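Local coordinates for protein tRNA (guanine(9)-N1)-methyltransferase (Schizosaccharomyces pombe, PDB 4JWH) that methylates the N1 position of guanosine 9 in cytoplasmic tRNA, taking the methyl group from S-adenosyl-L-methionine, at residues A[129-134]-A[256-261]. Numbering follows the deposited sequence. Where two conformers were deposited one is given.
Sequences TRCHSA and QVFEIL. With SAH (S-adenosyl-L-homocysteine), chain C.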
# COMPACT_ATOMS: atom_id res chain seq x y z
N THR A 129 -3.14 -9.17 -3.96
CA THR A 129 -4.50 -9.53 -4.39
C THR A 129 -5.57 -8.93 -3.45
O THR A 129 -6.58 -8.39 -3.92
CB THR A 129 -4.65 -11.07 -4.46
OG1 THR A 129 -3.67 -11.60 -5.36
CG2 THR A 129 -6.06 -11.49 -4.91
N ARG A 130 -5.33 -8.99 -2.14
CA ARG A 130 -6.27 -8.39 -1.18
C ARG A 130 -6.38 -6.88 -1.37
O ARG A 130 -7.46 -6.32 -1.19
CB ARG A 130 -5.95 -8.77 0.29
CG ARG A 130 -6.71 -10.03 0.78
CD ARG A 130 -6.72 -10.19 2.31
NE ARG A 130 -5.87 -11.29 2.78
CZ ARG A 130 -5.82 -11.69 4.05
NH1 ARG A 130 -6.57 -11.09 4.96
NH2 ARG A 130 -5.03 -12.69 4.41
N CYS A 131 -5.28 -6.22 -1.76
CA CYS A 131 -5.31 -4.75 -2.01
C CYS A 131 -6.24 -4.46 -3.20
O CYS A 131 -7.09 -3.56 -3.13
CB CYS A 131 -3.92 -4.16 -2.32
SG CYS A 131 -2.71 -4.14 -0.92
N HIS A 132 -6.07 -5.21 -4.28
CA HIS A 132 -7.02 -5.08 -5.40
C HIS A 132 -8.46 -5.36 -4.97
O HIS A 132 -9.38 -4.62 -5.33
CB HIS A 132 -6.63 -5.98 -6.57
CG HIS A 132 -7.66 -6.02 -7.64
ND1 HIS A 132 -8.46 -7.12 -7.87
CD2 HIS A 132 -8.06 -5.07 -8.53
CE1 HIS A 132 -9.29 -6.86 -8.87
NE2 HIS A 132 -9.06 -5.63 -9.29
N SER A 133 -8.70 -6.42 -4.19
CA SER A 133 -10.10 -6.77 -3.85
C SER A 133 -10.72 -5.70 -2.95
O SER A 133 -11.87 -5.32 -3.14
CB SER A 133 -10.19 -8.15 -3.19
OG SER A 133 -9.36 -9.07 -3.90
N ALA A 134 -9.95 -5.23 -1.98
CA ALA A 134 -10.41 -4.15 -1.08
C ALA A 134 -10.66 -2.86 -1.89
O ALA A 134 -11.65 -2.16 -1.68
CB ALA A 134 -9.39 -3.93 0.02
N GLN A 256 -3.12 -4.67 5.20
CA GLN A 256 -3.74 -3.95 6.33
C GLN A 256 -3.61 -2.43 6.16
O GLN A 256 -4.54 -1.67 6.41
CB GLN A 256 -3.14 -4.40 7.67
CG GLN A 256 -3.67 -5.75 8.15
CD GLN A 256 -2.97 -6.25 9.40
OE1 GLN A 256 -1.77 -6.02 9.58
NE2 GLN A 256 -3.72 -6.93 10.29
N VAL A 257 -2.44 -2.00 5.72
CA VAL A 257 -2.18 -0.57 5.54
C VAL A 257 -3.06 -0.07 4.41
O VAL A 257 -3.75 0.93 4.54
CB VAL A 257 -0.69 -0.34 5.20
CG1 VAL A 257 -0.46 1.09 4.71
CG2 VAL A 257 0.16 -0.63 6.44
N PHE A 258 -3.08 -0.80 3.30
CA PHE A 258 -3.96 -0.41 2.18
C PHE A 258 -5.41 -0.27 2.62
O PHE A 258 -6.08 0.74 2.32
CB PHE A 258 -3.89 -1.38 0.99
CG PHE A 258 -4.75 -0.95 -0.15
CD1 PHE A 258 -4.26 -0.08 -1.10
CD2 PHE A 258 -6.09 -1.32 -0.20
CE1 PHE A 258 -5.08 0.39 -2.16
CE2 PHE A 258 -6.92 -0.84 -1.22
CZ PHE A 258 -6.40 0.02 -2.20
N GLU A 259 -5.92 -1.30 3.29
CA GLU A 259 -7.29 -1.32 3.77
C GLU A 259 -7.59 -0.14 4.70
O GLU A 259 -8.68 0.48 4.64
CB GLU A 259 -7.58 -2.66 4.48
CG GLU A 259 -7.62 -3.88 3.54
CD GLU A 259 -7.47 -5.19 4.33
OE1 GLU A 259 -7.32 -6.25 3.71
OE2 GLU A 259 -7.46 -5.15 5.59
N ILE A 260 -6.63 0.18 5.57
CA ILE A 260 -6.82 1.31 6.47
C ILE A 260 -6.91 2.64 5.68
O ILE A 260 -7.80 3.45 5.95
CB ILE A 260 -5.71 1.36 7.54
CG1 ILE A 260 -5.95 0.26 8.61
CG2 ILE A 260 -5.54 2.79 8.15
CD1 ILE A 260 -4.62 -0.05 9.32
N LEU A 261 -6.02 2.84 4.72
CA LEU A 261 -6.05 4.05 3.88
C LEU A 261 -7.40 4.18 3.19
O LEU A 261 -8.01 5.24 3.21
CB LEU A 261 -4.94 4.05 2.84
CG LEU A 261 -3.51 3.93 3.40
CD1 LEU A 261 -2.53 3.83 2.21
CD2 LEU A 261 -3.20 5.16 4.27
N SAH C . 10.75 -3.30 7.62
CA SAH C . 9.83 -3.03 6.52
CB SAH C . 8.54 -3.83 6.82
CG SAH C . 7.33 -3.06 6.48
SD SAH C . 5.69 -3.66 6.53
C SAH C . 9.83 -1.53 6.29
O SAH C . 8.92 -0.86 5.91
OXT SAH C . 10.86 -0.92 6.43
C5' SAH C . 5.15 -3.30 4.91
C4' SAH C . 4.73 -1.87 4.59
O4' SAH C . 3.56 -1.48 5.25
C3' SAH C . 5.74 -0.76 4.87
O3' SAH C . 6.71 -0.65 3.87
C2' SAH C . 4.90 0.46 5.01
O2' SAH C . 4.70 0.99 3.74
C1' SAH C . 3.64 -0.13 5.58
N9 SAH C . 3.50 0.09 7.03
C8 SAH C . 3.43 -0.82 7.95
N7 SAH C . 3.23 -0.32 9.14
C5 SAH C . 3.12 0.96 8.99
C6 SAH C . 2.90 2.12 9.85
N6 SAH C . 2.75 1.97 11.14
N1 SAH C . 2.86 3.31 9.29
C2 SAH C . 3.01 3.46 7.99
N3 SAH C . 3.23 2.48 7.16
C4 SAH C . 3.29 1.22 7.58
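Phe-258 reaches from helix 254-267 to Cys-131 on helix 118-137, and its side chain is worth following outward. Its CB already touches Cys-131 SG, 3.6 Å away. Its CA–CB bond points at helix 118-137, and with CG anti to the backbone N (chi1 -178°) the ring lies against Cys-131. There Cys-131 CB lies over one face, 4.2 Å from the ring centroid, in a CH-pi contact, while SG views the same ring obliquely. Farther out, Cys-131 CA lies over the face near CD2, and CE2 comes to 3.3 Å from Cys-131 O, the closest approach between the two segments. CE2 also lies 4.1 Å from Ala-134 CB, which sits at the ring edge, near its plane, and CZ also lies near Cys-131 O.

Ala-134 CB has a second neighbour, Glu-259 CG, at 3.9 Å. The glutamate chain runs on extended; its OE1 accepts a hydrogen bond from Asn-255. Ile-106 and Ile-211, on two adjacent strands, also touch Phe-258.

The two segments run nearly parallel, 14° apart with axes 9.3 Å from each other, and no hydrogen bond joins them. Next to Phe-258, Val-257 sends CG2 to N9 of S-adenosyl-L-homocysteine, 3.5 Å away. This is largely apolar helix-helix packing over the parallel sheet of a SPOUT-type methyltransferase, beside its cofactor pocket.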